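Local coordinates for protein coclaurine N-methyltransferase (Coptis japonica, PDB 6GKV) that transfers a methyl group from S-adenosylmethionine to the nitrogen of coclaurine and related tetrahydroisoquinolines in alkaloid biosynthesis, at residues L208-I213 with G221-E226; M305-M310 with E314-L319; H56-M61 with A234-P239; I109-L114 with W277-K282. One frame throughout, in Å; residues are numbered along the deposited sequence.

How the contacts relate
Contacts 1 and 4 belong to the seven-stranded methyltransferase sheet: strand 221-230 receives helix 206-215 in contact 1, and strand 272-279 receives helix 104-118 in contact 4. Their centres lie about 20 Å apart, and they touch where Glu226 packs on Met111. Contact 3 joins residues 56-61, on helix 44-58, to the short strand 235-236, which follows strand 221-230; its centre is about 19 Å from that of contact 1. Along the chain contact 1 is nested inside the loops closed by contacts 3 and 4, which cross each other. Contacts 1 and 4 thus lie on the cofactor-binding core, whereas contact 2, last in the chain and about 33 to 38 Å from the others between centres, is a helical corner away from both ligands.

Contact 1 (L208-I213 with G221-E226); sequences LLLRKI and GLLFLE
No flat group enters the meeting of Leu223 with Leu210 and Ile213, which is aliphatic throughout; on the opposite side of the strand the ring of Phe224 meets that of His346 edge-to-face, and the Glu226 carboxylate projects the same way, its OE1 hydrogen-bonded to both Tyr115 OH and His346 NE2. Helix 206-215 is the connection of a beta-alpha-beta crossover: it links strand 191-197 to the adjacent, parallel strand 221-230 of the Rossmann-like sheet, and residues 208-213 face the second of these strands. The backbones stay well apart, with Ile213 CA 8.5 Å from Leu223 CA, and side chains span the gap.

Leu223 does the spanning from the strand. Its CG stands anti to the backbone N (chi1 170°), which carries the branched end off the sheet toward the helix, and its two methyls then serve different partners. CD2 meets Leu210 CD2 at 3.7 Å, the nearest approach here, with the two leucines crossing at about a right angle. Leu210 does not start out aimed at the strand; it is the end of the side chain that turns inward. All three residues are buried: Phe200 also packs on Leu210, and Leu223 further touches Ile194 and Phe349 on the two flanking strands. The Ile213 side chain lies about 6 Å from that of the cofactor-binding Ile182, whose carbonyl oxygen accepts a hydrogen bond from Lys212 NZ. Ile213 presents its branch methyl, CG2, to Leu223 CD1 at 4.1 Å.

Contact 2 (M305-M310 with E314-L319); sequences MFETLM and EEAVKL
Phe306 and Ala316 bring their CA atoms to 4.9 Å at a tight corner between helix 299-309 and helix 313-335, where the axes of residues 305-309 and 314-319 pass 8.3 Å apart with their N-to-C directions at 123°. The small methyl of Ala316 is consistent with such closeness; it rests against Phe306 CB at 3.8 Å and against the backbone at Glu307 N. From there the phenyl ring extends along the second helix to Leu319, with CG anti to the carbonyl carbon (chi1 -82°).

Leu319 lies over one face of this ring. Its CD2 sits above the middle of the face, 3.8 Å from the Phe306 centroid and 12° off the normal, a nearly perpendicular CH-pi contact, while its CG closes to 3.5 Å of Phe306 CE2. At the ring edge, in its plane, lies the carbonyl oxygen of Ala316. Phe81 on helix 79-85, together with Ile320 and Trp323, also packs on Phe306. Replacing Phe306 with an alanine would probably strip Leu319 of the aromatic face it lies on and open a gap at the corner.

Met310, the first residue to leave the helical conformation, folds back at chi2 and chi3, so that its CE reaches Leu319 CD2 at 4.0 Å; its CB and CG lie beside Glu315, whose OE2 is hydrogen-bonded to Asn312 ND2 in the intervening turn. No hydrogen bond passes between residues 305-310 and 314-319, so what joins them directly is carbon and sulfur packing, and even Glu307 and Glu315 touch the other helix through their aliphatic carbons, Glu307 CG lying 3.9 Å from Ala316 CB.

Contact 3 (H56-M61 with A234-P239); sequences HSLRQM and AYHYEP
The imidazole of His236 is met by two aliphatic ends, Leu58 CD2 at 3.8 Å from its CE1 and Met61 CE at 3.7 Å from its NE2. They come from opposite sides of the ring plane, each obliquely. Leu58 and Met61 are the first and last residues of a type I beta turn in residues 56-61, while His236 belongs to the short strand 235-236, paired antiparallel with strand 257-258. The turn thus presents a pair of side chains to the far end of one histidine.

Met61 reaches across with a fully extended chain, chi2 -179° and chi3 -174°, which runs against that of His236 and brings its methyl to the CE1-NE2 end of the ring. Its SD lies 5.2 Å from the His236 ring centroid and 79° off the normal, a Met-aromatic contact at the ring edge. Leu58 instead slides past the histidine, and only its end comes near. An alanine in place of His236 would probably leave the Met61 methyl and Leu58 CD2 without the group they share, and free the methionine end to turn.

Further out, Leu54 and Ile257 also pack on His236, and Ile257 touches Leu58 as well, tying the helix to the two-stranded sheet. Backbone hydrogen bonds of Tyr235 with Ile258, and just past the strand of Tyr237 with Met256, fix the backbone on both sides of the histidine. On the turn side Asn205 ND2 binds Met61 O, and the turn itself is closed by Met61 N bonding to Leu58 O at 2.9 Å.

Contact 4 (I109-L114 with W277-K282); sequences IAMLDL and WTLSGK
Leu279 CD1 is the one atom on which the closer part of the contact turns: it lies 4.1 Å from Met111 SD and 4.2 Å from Leu114 CD2, one helical turn further on. With Leu114 the meeting is tip to tip, each leucine having CG anti to its own backbone N, chi1 -176° for Leu114 and 178° for Leu279. Met111 comes in at a slant. Its chain is bent at chi2 and chi3, which curls the sulfur round toward the strand although the side chain does not leave the backbone in that direction. Tyr96 fills in beside both Met111 and Leu279, and His346 also touches Met111. Even here the fit is light, since Met111 CA and Leu279 CA are 10.8 Å apart and only 84 Å² is buried.

The strand involved, 272-279, is outermost within this chain in the seven-stranded sheet and runs antiparallel to strand 342-350, which separates it from strand 221-230. This gives the strand order 3-2-1-4-5-7-6 characteristic of class I methyltransferases. Helix 104-118 packs near the cofactor site, and Met111 has its side chain about 9 Å from the bound S-adenosylhomocysteine.

Away from Leu279 the two segments diverge. Trp277 makes a cation-pi contact with Arg118 instead, and Thr278 packs on Tyr44 of the second subunit. Asp113 and Lys282 are exposed to solvent. Where the strand gives way to helix 281-297, Ser280 is the N-cap, its OG accepting a hydrogen bond from Lys282 N at 2.9 Å that is close to straight, 167° at the hydrogen.

Contact 1 (L208-I213 with G221-E226)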
# COMPACT_ATOMS: atom_id res chain seq x y z
N LEU A 208 -11.02 -11.21 10.31
CA LEU A 208 -11.59 -12.48 10.79
C LEU A 208 -11.50 -13.56 9.72
O LEU A 208 -11.10 -14.68 9.99
CB LEU A 208 -13.04 -12.32 11.25
CG LEU A 208 -13.25 -11.61 12.60
CD1 LEU A 208 -14.72 -11.53 12.95
CD2 LEU A 208 -12.48 -12.31 13.72
N LEU A 209 -11.85 -13.22 8.48
CA LEU A 209 -11.73 -14.15 7.37
C LEU A 209 -10.29 -14.67 7.15
O LEU A 209 -10.09 -15.88 6.97
CB LEU A 209 -12.24 -13.50 6.08
CG LEU A 209 -12.31 -14.46 4.91
CD1 LEU A 209 -13.19 -15.64 5.30
CD2 LEU A 209 -12.86 -13.78 3.69
N LEU A 210 -9.31 -13.76 7.13
CA LEU A 210 -7.92 -14.16 6.95
C LEU A 210 -7.35 -14.90 8.17
O LEU A 210 -6.49 -15.79 8.02
CB LEU A 210 -7.05 -12.93 6.61
CG LEU A 210 -7.22 -12.50 5.14
CD1 LEU A 210 -6.56 -11.17 4.86
CD2 LEU A 210 -6.71 -13.56 4.15
N ARG A 211 -7.82 -14.58 9.38
CA ARG A 211 -7.44 -15.38 10.53
C ARG A 211 -7.87 -16.83 10.30
O ARG A 211 -7.08 -17.76 10.51
CB ARG A 211 -8.05 -14.83 11.83
CG ARG A 211 -7.53 -15.51 13.13
CD ARG A 211 -8.02 -14.79 14.40
NE ARG A 211 -7.92 -13.34 14.28
CZ ARG A 211 -6.79 -12.64 14.44
NH1 ARG A 211 -5.65 -13.25 14.73
NH2 ARG A 211 -6.79 -11.32 14.30
N LYS A 212 -9.11 -17.02 9.86
CA LYS A 212 -9.64 -18.36 9.62
C LYS A 212 -8.84 -19.10 8.54
O LYS A 212 -8.38 -20.22 8.75
CB LYS A 212 -11.13 -18.29 9.23
CG LYS A 212 -11.75 -19.63 8.87
CD LYS A 212 -13.21 -19.50 8.48
CE LYS A 212 -14.11 -19.31 9.69
NZ LYS A 212 -15.47 -18.91 9.28
N ILE A 213 -8.66 -18.46 7.39
CA ILE A 213 -7.97 -19.08 6.26
C ILE A 213 -6.51 -19.48 6.57
O ILE A 213 -6.01 -20.50 6.08
CB ILE A 213 -8.01 -18.13 5.04
CG1 ILE A 213 -9.46 -17.98 4.55
CG2 ILE A 213 -7.15 -18.66 3.90
CD1 ILE A 213 -9.60 -17.04 3.38
N GLY A 221 3.06 -23.41 3.56
CA GLY A 221 2.01 -23.30 2.57
C GLY A 221 1.83 -21.86 2.16
O GLY A 221 2.26 -20.95 2.88
N LEU A 222 1.20 -21.64 1.01
CA LEU A 222 0.94 -20.28 0.52
C LEU A 222 -0.54 -20.02 0.35
O LEU A 222 -1.35 -20.94 0.20
CB LEU A 222 1.66 -20.03 -0.80
CG LEU A 222 3.15 -20.34 -0.75
CD1 LEU A 222 3.86 -20.02 -2.04
CD2 LEU A 222 3.79 -19.61 0.42
N LEU A 223 -0.89 -18.74 0.40
CA LEU A 223 -2.21 -18.24 0.08
C LEU A 223 -2.10 -17.32 -1.14
O LEU A 223 -1.40 -16.31 -1.09
CB LEU A 223 -2.80 -17.46 1.26
CG LEU A 223 -4.08 -16.69 0.89
CD1 LEU A 223 -5.14 -17.67 0.44
CD2 LEU A 223 -4.60 -15.81 2.03
N PHE A 224 -2.77 -17.68 -2.24
CA PHE A 224 -2.81 -16.79 -3.40
C PHE A 224 -4.19 -16.14 -3.57
O PHE A 224 -5.23 -16.83 -3.60
CB PHE A 224 -2.42 -17.52 -4.67
CG PHE A 224 -2.54 -16.66 -5.90
CD1 PHE A 224 -1.58 -15.69 -6.19
CD2 PHE A 224 -3.62 -16.80 -6.76
CE1 PHE A 224 -1.70 -14.89 -7.31
CE2 PHE A 224 -3.74 -15.99 -7.89
CZ PHE A 224 -2.77 -15.03 -8.17
N LEU A 225 -4.20 -14.82 -3.69
CA LEU A 225 -5.44 -14.05 -3.78
C LEU A 225 -5.56 -13.19 -5.03
O LEU A 225 -4.64 -12.47 -5.37
CB LEU A 225 -5.58 -13.15 -2.56
CG LEU A 225 -6.73 -12.14 -2.60
CD1 LEU A 225 -8.02 -12.89 -2.55
CD2 LEU A 225 -6.62 -11.16 -1.44
N GLU A 226 -6.71 -13.25 -5.69
CA GLU A 226 -7.06 -12.27 -6.71
C GLU A 226 -8.32 -11.50 -6.30
O GLU A 226 -9.33 -12.11 -5.89
CB GLU A 226 -7.28 -12.94 -8.08
CG GLU A 226 -7.59 -11.93 -9.20
CD GLU A 226 -7.96 -12.59 -10.54
OE1 GLU A 226 -7.04 -13.02 -11.27
OE2 GLU A 226 -9.16 -12.69 -10.86

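Contact 2 (M305-M310 with E314-L319)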
# COMPACT_ATOMS: atom_id res chain seq x y z
N MET A 305 -34.41 -20.56 -23.26
CA MET A 305 -33.90 -21.04 -21.99
C MET A 305 -34.40 -20.18 -20.82
O MET A 305 -34.71 -20.70 -19.75
CB MET A 305 -32.39 -21.07 -22.02
CG MET A 305 -31.75 -21.44 -20.71
SD MET A 305 -29.98 -21.26 -20.83
CE MET A 305 -29.58 -22.45 -22.12
N PHE A 306 -34.46 -18.87 -21.05
CA PHE A 306 -34.87 -17.92 -20.01
C PHE A 306 -36.40 -17.91 -19.85
O PHE A 306 -36.92 -17.70 -18.76
CB PHE A 306 -34.36 -16.51 -20.34
CG PHE A 306 -32.92 -16.26 -19.94
CD1 PHE A 306 -32.10 -17.31 -19.57
CD2 PHE A 306 -32.41 -14.97 -19.91
CE1 PHE A 306 -30.77 -17.08 -19.19
CE2 PHE A 306 -31.09 -14.72 -19.53
CZ PHE A 306 -30.27 -15.78 -19.17
N GLU A 307 -37.11 -18.15 -20.95
CA GLU A 307 -38.55 -18.36 -20.89
C GLU A 307 -38.87 -19.60 -20.04
O GLU A 307 -39.72 -19.54 -19.15
CB GLU A 307 -39.15 -18.48 -22.30
CG GLU A 307 -39.49 -17.13 -22.97
CD GLU A 307 -39.62 -17.22 -24.50
OE1 GLU A 307 -39.59 -18.35 -25.05
OE2 GLU A 307 -39.73 -16.16 -25.16
N THR A 308 -38.15 -20.70 -20.29
CA THR A 308 -38.39 -21.95 -19.57
C THR A 308 -38.09 -21.82 -18.08
O THR A 308 -38.78 -22.41 -17.24
CB THR A 308 -37.56 -23.12 -20.16
OG1 THR A 308 -37.92 -23.31 -21.54
CG2 THR A 308 -37.84 -24.42 -19.40
N LEU A 309 -37.06 -21.05 -17.75
CA LEU A 309 -36.61 -20.88 -16.37
C LEU A 309 -37.48 -19.89 -15.62
O LEU A 309 -37.81 -20.09 -14.46
CB LEU A 309 -35.16 -20.42 -16.34
CG LEU A 309 -34.63 -20.19 -14.93
CD1 LEU A 309 -34.75 -21.47 -14.11
CD2 LEU A 309 -33.20 -19.70 -14.97
N MET A 310 -37.82 -18.79 -16.29
CA MET A 310 -38.82 -17.86 -15.79
C MET A 310 -40.17 -18.46 -16.18
O MET A 310 -40.24 -19.64 -16.49
CB MET A 310 -38.62 -16.44 -16.36
CG MET A 310 -37.20 -15.84 -16.14
SD MET A 310 -36.74 -15.42 -14.42
CE MET A 310 -35.85 -16.89 -13.92
N GLU A 314 -41.81 -11.47 -20.48
CA GLU A 314 -41.46 -10.22 -19.79
C GLU A 314 -40.23 -10.36 -18.88
O GLU A 314 -39.37 -9.48 -18.84
CB GLU A 314 -42.64 -9.70 -18.95
CG GLU A 314 -43.84 -9.24 -19.76
CD GLU A 314 -44.72 -10.39 -20.23
OE1 GLU A 314 -45.61 -10.83 -19.47
OE2 GLU A 314 -44.51 -10.86 -21.37
N GLU A 315 -40.14 -11.47 -18.16
CA GLU A 315 -39.08 -11.65 -17.19
C GLU A 315 -37.86 -12.25 -17.87
O GLU A 315 -36.73 -12.12 -17.40
CB GLU A 315 -39.56 -12.53 -16.04
CG GLU A 315 -40.66 -11.88 -15.23
CD GLU A 315 -40.97 -12.62 -13.95
OE1 GLU A 315 -40.02 -12.88 -13.17
OE2 GLU A 315 -42.15 -12.93 -13.71
N ALA A 316 -38.10 -12.92 -19.00
CA ALA A 316 -37.02 -13.48 -19.78
C ALA A 316 -36.27 -12.34 -20.42
O ALA A 316 -35.04 -12.32 -20.43
CB ALA A 316 -37.56 -14.44 -20.82
N VAL A 317 -37.01 -11.37 -20.93
CA VAL A 317 -36.42 -10.12 -21.40
C VAL A 317 -35.62 -9.40 -20.30
O VAL A 317 -34.47 -9.03 -20.51
CB VAL A 317 -37.49 -9.17 -21.93
CG1 VAL A 317 -36.90 -7.78 -22.20
CG2 VAL A 317 -38.11 -9.75 -23.18
N LYS A 318 -36.23 -9.19 -19.14
CA LYS A 318 -35.54 -8.50 -18.06
C LYS A 318 -34.24 -9.22 -17.70
O LYS A 318 -33.22 -8.59 -17.42
CB LYS A 318 -36.42 -8.36 -16.81
CG LYS A 318 -37.60 -7.37 -16.97
CD LYS A 318 -38.41 -7.23 -15.66
CE LYS A 318 -39.56 -6.24 -15.77
NZ LYS A 318 -40.93 -6.87 -15.81
N LEU A 319 -34.27 -10.55 -17.77
CA LEU A 319 -33.13 -11.34 -17.33
C LEU A 319 -31.97 -11.27 -18.31
O LEU A 319 -30.81 -11.19 -17.89
CB LEU A 319 -33.56 -12.79 -17.11
CG LEU A 319 -32.52 -13.70 -16.46
CD1 LEU A 319 -31.98 -13.07 -15.18
CD2 LEU A 319 -33.18 -15.04 -16.19

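Contact 3 (H56-M61 with A234-P239)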
# COMPACT_ATOMS: atom_id res chain seq x y z
N HIS A 56 -10.54 -0.02 9.18
CA HIS A 56 -10.90 -0.10 10.60
C HIS A 56 -12.37 -0.46 10.81
O HIS A 56 -12.70 -1.22 11.73
CB HIS A 56 -10.57 1.22 11.29
CG HIS A 56 -9.12 1.35 11.66
ND1 HIS A 56 -8.13 1.55 10.72
CD2 HIS A 56 -8.49 1.27 12.85
CE1 HIS A 56 -6.96 1.60 11.32
NE2 HIS A 56 -7.15 1.43 12.62
N SER A 57 -13.25 0.09 9.98
CA SER A 57 -14.67 -0.14 10.17
C SER A 57 -15.01 -1.59 9.84
O SER A 57 -15.87 -2.19 10.48
CB SER A 57 -15.51 0.84 9.33
OG SER A 57 -15.21 0.75 7.95
N LEU A 58 -14.33 -2.16 8.84
CA LEU A 58 -14.55 -3.56 8.48
C LEU A 58 -14.21 -4.51 9.63
O LEU A 58 -14.90 -5.53 9.82
CB LEU A 58 -13.75 -3.92 7.23
CG LEU A 58 -14.25 -3.19 5.97
CD1 LEU A 58 -13.33 -3.43 4.80
CD2 LEU A 58 -15.66 -3.61 5.60
N ARG A 59 -13.17 -4.17 10.41
CA ARG A 59 -12.73 -5.02 11.52
C ARG A 59 -13.77 -5.18 12.64
O ARG A 59 -13.65 -6.07 13.49
CB ARG A 59 -11.41 -4.50 12.11
CG ARG A 59 -10.18 -4.74 11.24
CD ARG A 59 -8.89 -4.16 11.85
NE ARG A 59 -7.79 -4.07 10.89
CZ ARG A 59 -6.76 -4.92 10.83
NH1 ARG A 59 -6.68 -5.94 11.66
NH2 ARG A 59 -5.81 -4.73 9.93
N GLN A 60 -14.78 -4.32 12.65
CA GLN A 60 -15.89 -4.48 13.60
C GLN A 60 -17.09 -5.24 13.05
O GLN A 60 -17.99 -5.60 13.79
CB GLN A 60 -16.34 -3.12 14.10
CG GLN A 60 -15.35 -2.50 15.04
CD GLN A 60 -15.65 -1.06 15.32
OE1 GLN A 60 -16.23 -0.35 14.49
NE2 GLN A 60 -15.30 -0.63 16.52
N MET A 61 -17.12 -5.49 11.75
CA MET A 61 -18.25 -6.18 11.14
C MET A 61 -18.13 -7.68 11.39
O MET A 61 -17.27 -8.11 12.15
CB MET A 61 -18.31 -5.87 9.64
CG MET A 61 -18.67 -4.42 9.35
SD MET A 61 -18.78 -4.01 7.59
CE MET A 61 -19.02 -2.23 7.69
N ALA A 234 -10.69 2.83 -1.92
CA ALA A 234 -11.47 1.64 -1.65
C ALA A 234 -12.85 2.07 -1.22
O ALA A 234 -13.02 3.18 -0.70
CB ALA A 234 -10.79 0.78 -0.57
N TYR A 235 -13.85 1.21 -1.43
CA TYR A 235 -15.21 1.59 -1.04
C TYR A 235 -16.24 0.47 -1.06
O TYR A 235 -16.20 -0.44 -1.91
CB TYR A 235 -15.72 2.75 -1.91
CG TYR A 235 -15.71 2.51 -3.42
CD1 TYR A 235 -14.51 2.48 -4.13
CD2 TYR A 235 -16.89 2.38 -4.13
CE1 TYR A 235 -14.50 2.29 -5.51
CE2 TYR A 235 -16.89 2.18 -5.50
CZ TYR A 235 -15.68 2.15 -6.19
OH TYR A 235 -15.67 1.96 -7.54
N HIS A 236 -17.15 0.54 -0.09
CA HIS A 236 -18.40 -0.23 -0.12
C HIS A 236 -19.11 0.09 -1.44
O HIS A 236 -19.18 1.26 -1.82
CB HIS A 236 -19.32 0.12 1.05
CG HIS A 236 -18.87 -0.37 2.39
ND1 HIS A 236 -19.00 -1.68 2.79
CD2 HIS A 236 -18.36 0.30 3.46
CE1 HIS A 236 -18.56 -1.81 4.03
NE2 HIS A 236 -18.16 -0.62 4.46
N TYR A 237 -19.64 -0.92 -2.14
CA TYR A 237 -20.40 -0.59 -3.36
C TYR A 237 -21.81 -0.17 -2.94
O TYR A 237 -22.74 -0.95 -3.01
CB TYR A 237 -20.38 -1.75 -4.39
CG TYR A 237 -20.21 -1.19 -5.79
CD1 TYR A 237 -19.42 -0.06 -5.95
CD2 TYR A 237 -20.77 -1.77 -6.95
CE1 TYR A 237 -19.24 0.54 -7.14
CE2 TYR A 237 -20.54 -1.16 -8.23
CZ TYR A 237 -19.78 -0.00 -8.29
OH TYR A 237 -19.50 0.69 -9.45
N GLU A 238 -21.90 1.08 -2.45
CA GLU A 238 -23.16 1.76 -2.09
C GLU A 238 -23.28 3.04 -2.90
O GLU A 238 -22.28 3.68 -3.17
CB GLU A 238 -23.20 2.12 -0.59
CG GLU A 238 -22.80 1.02 0.38
CD GLU A 238 -22.52 1.55 1.79
OE1 GLU A 238 -22.41 2.78 1.97
OE2 GLU A 238 -22.41 0.72 2.73
N PRO A 239 -24.51 3.45 -3.28
CA PRO A 239 -24.70 4.61 -4.17
C PRO A 239 -24.01 5.90 -3.69
O PRO A 239 -24.04 6.19 -2.49
CB PRO A 239 -26.23 4.79 -4.18
CG PRO A 239 -26.76 3.43 -3.89
CD PRO A 239 -25.80 2.81 -2.91

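Contact 4 (I109-L114 with W277-K282)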
# COMPACT_ATOMS: atom_id res chain seq x y z
N ILE A 109 -7.53 -19.83 -20.10
CA ILE A 109 -6.32 -20.65 -19.94
C ILE A 109 -5.10 -19.86 -19.45
O ILE A 109 -4.40 -20.30 -18.54
CB ILE A 109 -5.96 -21.35 -21.27
CG1 ILE A 109 -7.12 -22.25 -21.75
CG2 ILE A 109 -4.67 -22.14 -21.14
CD1 ILE A 109 -7.50 -23.36 -20.77
N ALA A 110 -4.86 -18.70 -20.05
CA ALA A 110 -3.71 -17.88 -19.68
C ALA A 110 -3.76 -17.38 -18.24
O ALA A 110 -2.73 -17.37 -17.56
CB ALA A 110 -3.59 -16.71 -20.63
N MET A 111 -4.94 -16.95 -17.76
CA MET A 111 -5.07 -16.57 -16.35
C MET A 111 -4.85 -17.78 -15.42
O MET A 111 -4.21 -17.65 -14.38
CB MET A 111 -6.45 -15.98 -16.03
CG MET A 111 -6.61 -14.49 -16.02
SD MET A 111 -5.50 -13.38 -15.16
CE MET A 111 -5.29 -14.19 -13.68
N LEU A 112 -5.42 -18.92 -15.79
CA LEU A 112 -5.35 -20.11 -14.95
C LEU A 112 -3.90 -20.55 -14.79
O LEU A 112 -3.45 -20.86 -13.68
CB LEU A 112 -6.21 -21.23 -15.56
CG LEU A 112 -7.72 -20.98 -15.37
CD1 LEU A 112 -8.60 -22.04 -16.03
CD2 LEU A 112 -8.06 -20.83 -13.88
N ASP A 113 -3.17 -20.55 -15.91
CA ASP A 113 -1.73 -20.80 -15.90
C ASP A 113 -1.00 -19.81 -15.00
O ASP A 113 -0.16 -20.19 -14.19
CB ASP A 113 -1.17 -20.72 -17.32
CG ASP A 113 -1.35 -22.01 -18.08
OD1 ASP A 113 -1.76 -23.01 -17.46
OD2 ASP A 113 -1.08 -22.03 -19.30
N LEU A 114 -1.34 -18.53 -15.14
CA LEU A 114 -0.70 -17.48 -14.35
C LEU A 114 -0.93 -17.67 -12.84
O LEU A 114 -0.06 -17.35 -12.03
CB LEU A 114 -1.19 -16.11 -14.82
CG LEU A 114 -0.55 -14.88 -14.16
CD1 LEU A 114 0.98 -14.94 -14.19
CD2 LEU A 114 -1.08 -13.59 -14.79
N TRP A 277 1.26 -8.22 -7.30
CA TRP A 277 1.22 -7.75 -8.66
C TRP A 277 -0.10 -7.03 -8.82
O TRP A 277 -1.03 -7.30 -8.07
CB TRP A 277 1.27 -8.90 -9.66
CG TRP A 277 2.36 -9.90 -9.51
CD1 TRP A 277 3.48 -10.00 -10.29
CD2 TRP A 277 2.42 -11.00 -8.60
NE1 TRP A 277 4.26 -11.06 -9.89
CE2 TRP A 277 3.62 -11.70 -8.83
CE3 TRP A 277 1.58 -11.45 -7.55
CZ2 TRP A 277 4.01 -12.82 -8.10
CZ3 TRP A 277 1.96 -12.57 -6.82
CH2 TRP A 277 3.17 -13.24 -7.10
N THR A 278 -0.18 -6.12 -9.78
CA THR A 278 -1.48 -5.79 -10.35
C THR A 278 -1.45 -6.13 -11.83
O THR A 278 -0.45 -6.63 -12.36
CB THR A 278 -1.87 -4.32 -10.18
OG1 THR A 278 -1.00 -3.49 -10.95
CG2 THR A 278 -1.88 -3.92 -8.69
N LEU A 279 -2.56 -5.82 -12.48
CA LEU A 279 -2.86 -6.30 -13.83
C LEU A 279 -3.88 -5.34 -14.46
O LEU A 279 -4.88 -4.99 -13.82
CB LEU A 279 -3.39 -7.73 -13.70
CG LEU A 279 -3.89 -8.69 -14.74
CD1 LEU A 279 -3.28 -10.05 -14.48
CD2 LEU A 279 -5.38 -8.80 -14.59
N SER A 280 -3.62 -4.87 -15.68
CA SER A 280 -4.49 -3.84 -16.28
C SER A 280 -5.97 -4.20 -16.35
O SER A 280 -6.34 -5.32 -16.72
CB SER A 280 -4.05 -3.51 -17.70
OG SER A 280 -5.09 -2.80 -18.35
N GLY A 281 -6.82 -3.21 -16.07
CA GLY A 281 -8.26 -3.38 -16.23
C GLY A 281 -8.75 -3.74 -17.63
O GLY A 281 -9.94 -4.06 -17.83
N LYS A 282 -7.84 -3.71 -18.60
CA LYS A 282 -8.17 -4.06 -19.98
C LYS A 282 -8.49 -5.55 -20.12
O LYS A 282 -9.20 -5.96 -21.02
CB LYS A 282 -7.01 -3.69 -20.92
CG LYS A 282 -7.02 -2.24 -21.36
CD LYS A 282 -6.36 -2.08 -22.73
CE LYS A 282 -4.91 -2.56 -22.71
NZ LYS A 282 -3.94 -1.61 -23.33